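Protein CPn_0803/CP_1068/CPj0803/CpB0832 (Chlamydophila pneumoniae, PDB 3Q9D) is of unknown function but, as a largely helical, coiled-coil-containing chlamydial protein, is probably associated with the needle tip of the type III secretion system. Local coordinates at residues Phe93-Leu96 and Lys100-Gln103; Asn80-Asn83 and Ile88-Phe91; Thr69-Phe74 and Asp129-Gly134. All blocks are in the same frame, centred on the assembly; numbering follows the deposited sequence. Where two conformers were deposited one is given.

Interaction 1. Residues Phe93-Leu96 and Lys100-Gln103; sequences FEML and KLTQ
Glu-94 and Lys-100 join the last turns of helix 86-98 to the loop that leaves it: the N-H of Lys-100 reaches back to Glu-94 O at 3.1 Å. The bond is nearly straight (170° at the hydrogen), although the donor stands well above the carbonyl plane. Donor follows acceptor by six residues, so this is not an i+4 helical bond; it ties the departing loop back to the helix.

The side chain of Glu-94 can be followed outward. Its CB lies 3.7 Å from Thr-102 CG2, and CG is just as near to the same methyl, the two side chains crossing at about a right angle; at this exposed site threonine offers a methyl to the acid's methylenes. CG is anti to the carbonyl carbon (chi1 -68°), and the chain bends at chi2, turning the carboxylate away from Thr-102 CG2; OE1 at the tip is hydrogen-bonded to Asn-98 ND2. Lys-100 bonds through its backbone and can send its ammonium away, NZ lying 6.7 Å from Glu-94 OE1.

On the inner side, Met-95 CG meets Leu-101 CD2 at 3.9 Å, while the CA of Met-95 makes a C-H···O contact of 3.2 Å to Lys-100 O. The flexible thioether chain also packs on Ala-113 and Ile-117 of helix 107-133, and Leu-101 leans on His-114 of that helix.

The chemistry is therefore divided: one backbone bond grips a carbonyl near the helix end, methyl and methylene groups pack beside it, and the charged ends of Glu-94 and Lys-100 probably add little more than a weak, long-range attraction.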
ATOM      1  N   PHE A  93      -2.018   5.708 -33.463  1.00 17.80           N
ATOM      2  CA  PHE A  93      -2.146   6.773 -32.460  1.00 19.10           C
ATOM      3  C   PHE A  93      -3.369   7.671 -32.731  1.00 21.53           C
ATOM      4  O   PHE A  93      -4.126   7.971 -31.822  1.00 21.17           O
ATOM      5  CB  PHE A  93      -0.876   7.632 -32.397  1.00 16.19           C
ATOM      6  CG  PHE A  93       0.307   6.932 -31.743  1.00 25.14           C
ATOM      7  CD1 PHE A  93       0.138   6.184 -30.578  1.00 19.46           C
ATOM      8  CD2 PHE A  93       1.576   7.021 -32.298  1.00 20.13           C
ATOM      9  CE1 PHE A  93       1.248   5.536 -29.958  1.00 16.60           C
ATOM     10  CE2 PHE A  93       2.680   6.381 -31.697  1.00 20.53           C
ATOM     11  CZ  PHE A  93       2.503   5.633 -30.531  1.00 22.80           C
ATOM     12  N   GLU A  94      -3.544   8.119 -33.969  1.00 21.36           N
ATOM     13  CA  GLU A  94      -4.745   8.903 -34.314  1.00 23.90           C
ATOM     14  C   GLU A  94      -6.010   8.104 -34.004  1.00 22.75           C
ATOM     15  O   GLU A  94      -6.958   8.607 -33.391  1.00 27.27           O
ATOM     16  CB  GLU A  94      -4.743   9.250 -35.801  1.00 34.53           C
ATOM     17  CG  GLU A  94      -3.666  10.213 -36.225  1.00 48.10           C
ATOM     18  CD  GLU A  94      -3.909  11.618 -35.708  1.00 60.71           C
ATOM     19  OE1 GLU A  94      -4.938  11.840 -35.028  1.00 56.74           O
ATOM     20  OE2 GLU A  94      -3.069  12.501 -35.994  1.00 67.72           O
ATOM     21  N   MET A  95      -6.020   6.844 -34.430  1.00 18.46           N
ATOM     22  CA  MET A  95      -7.160   5.963 -34.193  1.00 19.56           C
ATOM     23  C   MET A  95      -7.468   5.812 -32.693  1.00 19.77           C
ATOM     24  O   MET A  95      -8.603   6.056 -32.240  1.00 22.82           O
ATOM     25  CB  MET A  95      -6.891   4.578 -34.794  1.00 21.93           C
ATOM     26  CG  MET A  95      -7.961   3.549 -34.441  1.00 18.15           C
ATOM     27  SD  MET A  95      -7.471   1.832 -34.760  1.00 25.54           S
ATOM     28  CE  MET A  95      -6.845   1.989 -36.431  1.00 31.94           C
ATOM     29  N   LEU A  96      -6.454   5.422 -31.922  1.00 18.84           N
ATOM     30  CA  LEU A  96      -6.646   5.003 -30.517  1.00 21.21           C
ATOM     31  C   LEU A  96      -6.600   6.137 -29.487  1.00 28.37           C
ATOM     32  O   LEU A  96      -7.205   6.036 -28.422  1.00 23.61           O
ATOM     33  CB  LEU A  96      -5.627   3.923 -30.144  1.00 19.55           C
ATOM     34  CG  LEU A  96      -5.766   2.631 -30.958  1.00 21.39           C
ATOM     35  CD1 LEU A  96      -4.624   1.679 -30.647  1.00 22.43           C
ATOM     36  CD2 LEU A  96      -7.106   1.976 -30.666  1.00 22.24           C
ATOM     37  N   LYS A 100      -9.889   8.806 -34.465  1.00 25.56           N
ATOM     38  CA  LYS A 100      -9.981   9.270 -35.857  1.00 31.11           C
ATOM     39  C   LYS A 100      -9.280   8.310 -36.809  1.00 28.30           C
ATOM     40  O   LYS A 100      -8.167   7.837 -36.527  1.00 27.42           O
ATOM     41  CB  LYS A 100      -9.377  10.678 -35.960  1.00 46.58           C
ATOM     42  CG  LYS A 100      -9.167  11.221 -37.373  1.00 59.02           C
ATOM     43  CD  LYS A 100     -10.473  11.317 -38.165  1.00 72.40           C
ATOM     44  CE  LYS A 100     -10.399  12.389 -39.263  1.00 74.65           C
ATOM     45  NZ  LYS A 100      -9.244  12.211 -40.192  1.00 75.03           N
ATOM     46  N   LEU A 101      -9.942   7.994 -37.920  1.00 28.83           N
ATOM     47  CA  LEU A 101      -9.392   7.086 -38.927  1.00 29.63           C
ATOM     48  C   LEU A 101      -8.829   7.915 -40.087  1.00 36.77           C
ATOM     49  O   LEU A 101      -9.587   8.588 -40.809  1.00 31.55           O
ATOM     50  CB  LEU A 101     -10.471   6.112 -39.431  1.00 31.58           C
ATOM     51  CG  LEU A 101     -11.026   5.118 -38.401  1.00 31.44           C
ATOM     52  CD1 LEU A 101     -12.024   4.175 -39.037  1.00 34.49           C
ATOM     53  CD2 LEU A 101      -9.904   4.322 -37.753  1.00 30.68           C
ATOM     54  N   THR A 102      -7.508   7.860 -40.276  1.00 30.69           N
ATOM     55  CA  THR A 102      -6.854   8.790 -41.201  1.00 34.06           C
ATOM     56  C   THR A 102      -6.697   8.226 -42.604  1.00 40.30           C
ATOM     57  O   THR A 102      -6.067   8.848 -43.457  1.00 38.19           O
ATOM     58  CB  THR A 102      -5.484   9.251 -40.679  1.00 37.10           C
ATOM     59  OG1 THR A 102      -4.602   8.116 -40.568  1.00 36.45           O
ATOM     60  CG2 THR A 102      -5.641   9.944 -39.311  1.00 33.32           C
ATOM     61  N   GLN A 103      -7.259   7.043 -42.837  1.00 38.24           N
ATOM     62  CA  GLN A 103      -7.427   6.544 -44.199  1.00 34.30           C
ATOM     63  C   GLN A 103      -8.573   5.551 -44.253  1.00 33.10           C
ATOM     64  O   GLN A 103      -8.964   4.968 -43.227  1.00 27.83           O
ATOM     65  CB  GLN A 103      -6.147   5.895 -44.712  1.00 36.58           C
ATOM     66  CG  GLN A 103      -5.560   4.891 -43.755  1.00 42.20           C
ATOM     67  CD  GLN A 103      -4.567   3.955 -44.424  1.00 56.70           C
ATOM     68  OE1 GLN A 103      -4.213   4.130 -45.591  1.00 54.50           O
ATOM     69  NE2 GLN A 103      -4.115   2.947 -43.683  1.00 64.71           N
TER

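Interaction 2. Residues Asn80-Asn83 and Ile88-Phe91; sequences NCAN and IANF
Ala-82 packs against Ile-88 and Ala-89 where helix 70-82 gives way, after a short turn, to helix 86-98. No hydrogen bond crosses between the segments; the side-chain contacts are apolar. The methyl of Ala-82 lies 3.7 Å from that of Ala-89, and the small size of both residues lets the backbones come close, with their CA atoms only 5.0 Å apart. Ile-88 adds a branch rather than its chain end: CG2, anti to the backbone N, approaches Ala-82 CB at 3.9 Å. Its beta-branch suits the place by holding a methyl close to the backbone.

A second kind of contact is methyl against backbone. Ala-82 CB sits 3.4 Å from Ala-89 N, and Ile-88 CG2 reaches Ala-82 CA at 3.8 Å; both are simple packing.

Backbone conformation supplies the rest. Asn-83 leaves the helix with left-handed angles (phi 56°, psi 41°), which asparagine adopts more readily than most residues, and its N-H makes a weak bond to Asn-80 O.

Ala-89 also touches Val-78 and Phe-79, while Ile-88 meets Leu-44. Two consecutive helices joined by a short turn form an alpha-alpha hairpin, and small residues beside this turn let them lie close together.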
ATOM      1  N   ASN A  80       6.158  -1.037 -31.532  1.00 23.87           N
ATOM      2  CA  ASN A  80       6.512  -2.426 -31.848  1.00 24.67           C
ATOM      3  C   ASN A  80       5.693  -2.927 -33.027  1.00 26.95           C
ATOM      4  O   ASN A  80       6.219  -3.548 -33.940  1.00 34.22           O
ATOM      5  CB  ASN A  80       6.303  -3.359 -30.634  1.00 22.17           C
ATOM      6  CG  ASN A  80       7.396  -3.209 -29.587  1.00 36.91           C
ATOM      7  OD1 ASN A  80       8.420  -2.577 -29.839  1.00 45.24           O
ATOM      8  ND2 ASN A  80       7.191  -3.809 -28.412  1.00 38.37           N
ATOM      9  N   CYS A  81       4.400  -2.652 -32.999  1.00 26.78           N
ATOM     10  CA  CYS A  81       3.518  -3.064 -34.084  0.54 32.42           C
ATOM     11  C   CYS A  81       3.871  -2.361 -35.405  1.00 38.50           C
ATOM     12  O   CYS A  81       3.852  -2.986 -36.468  1.00 47.85           O
ATOM     13  CB  CYS A  81       2.047  -2.840 -33.710  0.54 32.99           C
ATOM     14  SG  CYS A  81       1.352  -4.078 -32.566  0.54 70.29           S
ATOM     15  N   ALA A  82       4.208  -1.075 -35.338  1.00 35.62           N
ATOM     16  CA  ALA A  82       4.574  -0.294 -36.523  1.00 37.40           C
ATOM     17  C   ALA A  82       5.912  -0.735 -37.113  1.00 40.49           C
ATOM     18  O   ALA A  82       6.213  -0.474 -38.290  1.00 32.29           O
ATOM     19  CB  ALA A  82       4.628   1.192 -36.182  1.00 30.18           C
ATOM     20  N   ASN A  83       6.734  -1.355 -36.274  1.00 41.45           N
ATOM     21  CA  ASN A  83       7.970  -1.961 -36.734  1.00 48.19           C
ATOM     22  C   ASN A  83       8.870  -0.966 -37.460  1.00 52.77           C
ATOM     23  O   ASN A  83       9.468  -1.297 -38.482  1.00 53.13           O
ATOM     24  CB  ASN A  83       7.640  -3.144 -37.649  1.00 56.11           C
ATOM     25  CG  ASN A  83       8.807  -4.095 -37.823  1.00 66.52           C
ATOM     26  OD1 ASN A  83       9.834  -3.973 -37.151  1.00 69.62           O
ATOM     27  ND2 ASN A  83       8.649  -5.060 -38.725  1.00 66.73           N
ATOM     28  N   ILE A  88       2.574   4.076 -39.874  1.00 23.72           N
ATOM     29  CA  ILE A  88       1.706   3.062 -39.260  1.00 23.93           C
ATOM     30  C   ILE A  88       1.493   3.392 -37.779  1.00 23.30           C
ATOM     31  O   ILE A  88       0.375   3.344 -37.290  1.00 25.70           O
ATOM     32  CB  ILE A  88       2.289   1.661 -39.412  1.00 29.02           C
ATOM     33  CG1 ILE A  88       2.257   1.225 -40.879  1.00 37.44           C
ATOM     34  CG2 ILE A  88       1.527   0.650 -38.549  1.00 22.80           C
ATOM     35  CD1 ILE A  88       2.991  -0.075 -41.105  1.00 47.87           C
ATOM     36  N   ALA A  89       2.569   3.739 -37.077  1.00 22.87           N
ATOM     37  CA  ALA A  89       2.448   4.211 -35.703  1.00 25.32           C
ATOM     38  C   ALA A  89       1.441   5.360 -35.607  1.00 22.93           C
ATOM     39  O   ALA A  89       0.552   5.351 -34.744  1.00 24.08           O
ATOM     40  CB  ALA A  89       3.811   4.648 -35.162  1.00 25.55           C
ATOM     41  N   ASN A  90       1.589   6.364 -36.471  1.00 18.78           N
ATOM     42  CA  ASN A  90       0.692   7.515 -36.420  1.00 20.05           C
ATOM     43  C   ASN A  90      -0.752   7.142 -36.738  1.00 21.75           C
ATOM     44  O   ASN A  90      -1.681   7.717 -36.180  1.00 23.65           O
ATOM     45  CB  ASN A  90       1.165   8.631 -37.351  1.00 23.46           C
ATOM     46  CG  ASN A  90       2.414   9.311 -36.837  1.00 24.98           C
ATOM     47  OD1 ASN A  90       2.759   9.191 -35.654  1.00 25.80           O
ATOM     48  ND2 ASN A  90       3.091  10.038 -37.711  1.00 28.31           N
ATOM     49  N   PHE A  91      -0.932   6.185 -37.636  1.00 21.62           N
ATOM     50  CA  PHE A  91      -2.275   5.726 -37.955  1.00 29.17           C
ATOM     51  C   PHE A  91      -2.941   5.206 -36.683  1.00 25.79           C
ATOM     52  O   PHE A  91      -4.067   5.584 -36.363  1.00 18.50           O
ATOM     53  CB  PHE A  91      -2.235   4.629 -39.016  1.00 26.36           C
ATOM     54  CG  PHE A  91      -3.571   3.998 -39.278  1.00 30.91           C
ATOM     55  CD1 PHE A  91      -4.584   4.724 -39.883  1.00 36.12           C
ATOM     56  CD2 PHE A  91      -3.816   2.685 -38.921  1.00 35.57           C
ATOM     57  CE1 PHE A  91      -5.823   4.156 -40.126  1.00 35.29           C
ATOM     58  CE2 PHE A  91      -5.052   2.105 -39.167  1.00 40.75           C
ATOM     59  CZ  PHE A  91      -6.057   2.850 -39.770  1.00 36.32           C
TER

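Interaction 3. Residues Thr69-Phe74 and Asp129-Gly134; sequences TTFREF and DIHERG
In the helical part of the fold, helix 70-82 begins beside the last turns of the long helix 107-133, close to where the chain passes into the antiparallel sheet. Arg-72 and His-131 carry the contact there. The imidazole NE2 stands over one face of the guanidinium, above its centre, at 3.4 Å from Arg-72 CZ. The two planes are 31° apart, so the groups are tilted rather than flatly stacked. Arg-72 NE lies equally near to NE2, but the angle is poor for a hydrogen bond and the approach is one of packing.

Torsions explain the meeting. His-131 CG lies anti to the backbone N (chi1 -170°), which sends the ring out toward helix 70-82; the arginine chain, bent at chi3, brings its flat end back toward that ring. Phe-71 CB comes to the edge of the His-131 ring, near its plane, 4.2 Å from His-131 CD2, while the Phe-71 side chain packs on Ala-127 and Lys-128 of helix 107-133 and on Ile-97 of helix 86-98. A large aromatic suits this inner position, whereas arginine suits the partly exposed one because its NH1 can still bind an anion.

That anion belongs to another chain: Arg-72 NH1 forms a salt bridge with Asp-143 of the second subunit, and Thr-69 OG1 is hydrogen-bonded to Glu-164 of that subunit. With its face against His-131 and its NH1 engaged by the aspartate, the guanidinium is restrained in two ways. The arrangement is a helix-helix packing contact bordering a subunit interface, with Arg-72 taking part in both.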
ATOM      1  N   THR A  69       3.001   4.098 -15.688  1.00 17.09           N
ATOM      2  CA  THR A  69       3.789   3.668 -16.830  1.00 13.89           C
ATOM      3  C   THR A  69       2.929   3.238 -18.038  1.00 14.49           C
ATOM      4  O   THR A  69       3.472   2.929 -19.105  1.00 17.78           O
ATOM      5  CB  THR A  69       4.697   2.463 -16.501  1.00 16.95           C
ATOM      6  OG1 THR A  69       3.881   1.354 -16.123  1.00 21.13           O
ATOM      7  CG2 THR A  69       5.695   2.789 -15.376  1.00 23.88           C
ATOM      8  N   THR A  70       1.621   3.178 -17.846  1.00 16.06           N
ATOM      9  CA  THR A  70       0.733   2.521 -18.804  1.00 17.02           C
ATOM     10  C   THR A  70       0.652   3.258 -20.147  1.00 17.79           C
ATOM     11  O   THR A  70       0.636   2.619 -21.216  1.00 16.95           O
ATOM     12  CB  THR A  70      -0.674   2.351 -18.226  1.00 17.42           C
ATOM     13  OG1 THR A  70      -0.589   1.592 -17.017  1.00 17.00           O
ATOM     14  CG2 THR A  70      -1.628   1.634 -19.246  1.00 17.45           C
ATOM     15  N   PHE A  71       0.630   4.585 -20.117  1.00 17.76           N
ATOM     16  CA  PHE A  71       0.608   5.292 -21.393  1.00 17.53           C
ATOM     17  C   PHE A  71       1.874   5.030 -22.198  1.00 18.51           C
ATOM     18  O   PHE A  71       1.833   4.770 -23.404  1.00 17.90           O
ATOM     19  CB  PHE A  71       0.418   6.801 -21.227  1.00 18.84           C
ATOM     20  CG  PHE A  71       0.303   7.499 -22.548  1.00 24.12           C
ATOM     21  CD1 PHE A  71      -0.831   7.328 -23.323  1.00 21.94           C
ATOM     22  CD2 PHE A  71       1.351   8.239 -23.052  1.00 23.64           C
ATOM     23  CE1 PHE A  71      -0.949   7.951 -24.563  1.00 27.17           C
ATOM     24  CE2 PHE A  71       1.257   8.861 -24.304  1.00 23.63           C
ATOM     25  CZ  PHE A  71       0.112   8.706 -25.062  1.00 26.61           C
ATOM     26  N   ARG A  72       3.017   5.055 -21.527  1.00 17.95           N
ATOM     27  CA  ARG A  72       4.256   4.733 -22.214  1.00 15.90           C
ATOM     28  C   ARG A  72       4.309   3.283 -22.673  1.00 19.95           C
ATOM     29  O   ARG A  72       4.890   2.976 -23.710  1.00 16.69           O
ATOM     30  CB  ARG A  72       5.471   5.106 -21.349  1.00 17.05           C
ATOM     31  CG  ARG A  72       5.886   6.567 -21.616  1.00 24.96           C
ATOM     32  CD  ARG A  72       6.923   7.082 -20.648  1.00 41.74           C
ATOM     33  NE  ARG A  72       6.407   7.161 -19.284  1.00 45.59           N
ATOM     34  CZ  ARG A  72       6.916   7.944 -18.336  1.00 44.24           C
ATOM     35  NH1 ARG A  72       7.950   8.726 -18.611  1.00 33.93           N
ATOM     36  NH2 ARG A  72       6.381   7.953 -17.116  1.00 44.37           N
ATOM     37  N   GLU A  73       3.696   2.389 -21.906  1.00 14.60           N
ATOM     38  CA  GLU A  73       3.684   0.985 -22.304  1.00 16.40           C
ATOM     39  C   GLU A  73       2.853   0.805 -23.578  1.00 18.78           C
ATOM     40  O   GLU A  73       3.229   0.060 -24.482  1.00 19.40           O
ATOM     41  CB  GLU A  73       3.115   0.112 -21.178  1.00 16.05           C
ATOM     42  CG  GLU A  73       3.212  -1.376 -21.475  1.00 29.35           C
ATOM     43  CD  GLU A  73       2.791  -2.256 -20.287  1.00 37.24           C
ATOM     44  OE1 GLU A  73       2.230  -1.711 -19.309  1.00 32.72           O
ATOM     45  OE2 GLU A  73       3.022  -3.494 -20.352  1.00 32.92           O
ATOM     46  N   PHE A  74       1.720   1.500 -23.635  1.00 14.88           N
ATOM     47  CA  PHE A  74       0.903   1.557 -24.833  1.00 17.80           C
ATOM     48  C   PHE A  74       1.676   2.108 -26.055  1.00 18.70           C
ATOM     49  O   PHE A  74       1.608   1.551 -27.149  1.00 17.22           O
ATOM     50  CB  PHE A  74      -0.344   2.407 -24.559  1.00 13.22           C
ATOM     51  CG  PHE A  74      -0.935   3.025 -25.790  1.00 20.63           C
ATOM     52  CD1 PHE A  74      -1.697   2.268 -26.671  1.00 19.64           C
ATOM     53  CD2 PHE A  74      -0.734   4.374 -26.066  1.00 21.70           C
ATOM     54  CE1 PHE A  74      -2.254   2.857 -27.840  1.00 16.82           C
ATOM     55  CE2 PHE A  74      -1.286   4.963 -27.214  1.00 20.92           C
ATOM     56  CZ  PHE A  74      -2.035   4.209 -28.093  1.00 17.43           C
ATOM     57  N   ASP A 129      -3.994  10.711 -18.915  1.00 21.12           N
ATOM     58  CA  ASP A 129      -4.364  11.622 -17.833  0.56 20.13           C
ATOM     59  C   ASP A 129      -3.585  11.323 -16.553  1.00 23.42           C
ATOM     60  O   ASP A 129      -3.118  12.247 -15.880  1.00 24.53           O
ATOM     61  CB  ASP A 129      -5.872  11.562 -17.549  0.56 25.47           C
ATOM     62  CG  ASP A 129      -6.424  12.876 -16.996  0.56 28.73           C
ATOM     63  OD1 ASP A 129      -5.868  13.952 -17.299  0.56 31.40           O
ATOM     64  OD2 ASP A 129      -7.429  12.833 -16.267  0.56 34.11           O
ATOM     65  N   ILE A 130      -3.438  10.039 -16.222  1.00 20.91           N
ATOM     66  CA  ILE A 130      -2.740   9.626 -15.002  1.00 16.54           C
ATOM     67  C   ILE A 130      -1.249  10.023 -15.084  1.00 23.57           C
ATOM     68  O   ILE A 130      -0.662  10.605 -14.154  1.00 18.42           O
ATOM     69  CB  ILE A 130      -2.933   8.098 -14.771  1.00 18.67           C
ATOM     70  CG1 ILE A 130      -4.402   7.811 -14.364  1.00 19.45           C
ATOM     71  CG2 ILE A 130      -1.937   7.577 -13.746  1.00 20.38           C
ATOM     72  CD1 ILE A 130      -4.752   6.321 -14.210  1.00 24.50           C
ATOM     73  N   HIS A 131      -0.659   9.722 -16.229  1.00 28.85           N
ATOM     74  CA  HIS A 131       0.693  10.160 -16.558  1.00 27.39           C
ATOM     75  C   HIS A 131       0.876  11.667 -16.283  1.00 23.51           C
ATOM     76  O   HIS A 131       1.911  12.105 -15.770  1.00 24.10           O
ATOM     77  CB  HIS A 131       0.964   9.839 -18.032  1.00 33.80           C
ATOM     78  CG  HIS A 131       2.386  10.020 -18.450  1.00 42.90           C
ATOM     79  ND1 HIS A 131       3.219  10.964 -17.886  1.00 57.83           N
ATOM     80  CD2 HIS A 131       3.129   9.379 -19.384  1.00 47.65           C
ATOM     81  CE1 HIS A 131       4.407  10.896 -18.454  1.00 61.32           C
ATOM     82  NE2 HIS A 131       4.378   9.943 -19.372  1.00 59.80           N
ATOM     83  N   GLU A 132      -0.138  12.453 -16.606  1.00 22.98           N
ATOM     84  CA  GLU A 132      -0.037  13.906 -16.507  1.00 27.24           C
ATOM     85  C   GLU A 132      -0.427  14.447 -15.141  1.00 27.26           C
ATOM     86  O   GLU A 132       0.232  15.346 -14.635  1.00 26.13           O
ATOM     87  CB  GLU A 132      -0.891  14.556 -17.606  1.00 28.93           C
ATOM     88  CG  GLU A 132      -0.369  14.197 -18.980  1.00 35.37           C
ATOM     89  CD  GLU A 132      -1.274  14.645 -20.115  1.00 58.10           C
ATOM     90  OE1 GLU A 132      -2.479  14.892 -19.868  1.00 56.65           O
ATOM     91  OE2 GLU A 132      -0.766  14.745 -21.259  1.00 69.92           O
ATOM     92  N   ARG A 133      -1.484  13.887 -14.543  1.00 22.71           N
ATOM     93  CA  ARG A 133      -2.081  14.440 -13.324  1.00 22.10           C
ATOM     94  C   ARG A 133      -2.750  13.379 -12.427  1.00 17.86           C
ATOM     95  O   ARG A 133      -3.752  13.653 -11.765  1.00 21.33           O
ATOM     96  CB  ARG A 133      -3.103  15.517 -13.696  1.00 23.64           C
ATOM     97  CG  ARG A 133      -4.071  15.086 -14.770  1.00 29.30           C
ATOM     98  CD  ARG A 133      -4.884  16.281 -15.278  1.00 39.18           C
ATOM     99  NE  ARG A 133      -5.725  16.767 -14.193  1.00 42.40           N
ATOM    100  CZ  ARG A 133      -6.895  16.224 -13.864  1.00 41.45           C
ATOM    101  NH1 ARG A 133      -7.388  15.198 -14.564  1.00 35.21           N
ATOM    102  NH2 ARG A 133      -7.577  16.720 -12.841  1.00 35.47           N
ATOM    103  N   GLY A 134      -2.171  12.184 -12.391  1.00 18.66           N
ATOM    104  CA  GLY A 134      -2.718  11.092 -11.597  1.00 15.14           C
ATOM    105  C   GLY A 134      -2.871  11.408 -10.117  1.00 15.61           C
ATOM    106  O   GLY A 134      -3.723  10.847  -9.453  1.00 16.42           O
TER

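How the interactions relate
From the N terminus, helix 70-82 opens the loop of interaction 3 at its start and then, at its far end, enters interaction 2, which closes the short turn into helix 86-98. Further along, interaction 1 folds the departing loop back on that helix. Interactions 2 and 1 thus follow in series, and both nest inside the long loop that interaction 3 closes. Phe-91 of interaction 2 touches Thr-102 and Gln-103 of interaction 1, while Phe-74 of interaction 3 packs on Phe-93 and Leu-96. Interaction 2 joins helices 70-82 and 86-98, interaction 3 joins 70-82 to 107-133, and interaction 1 ties the loop between 86-98 and 107-133 back to the former.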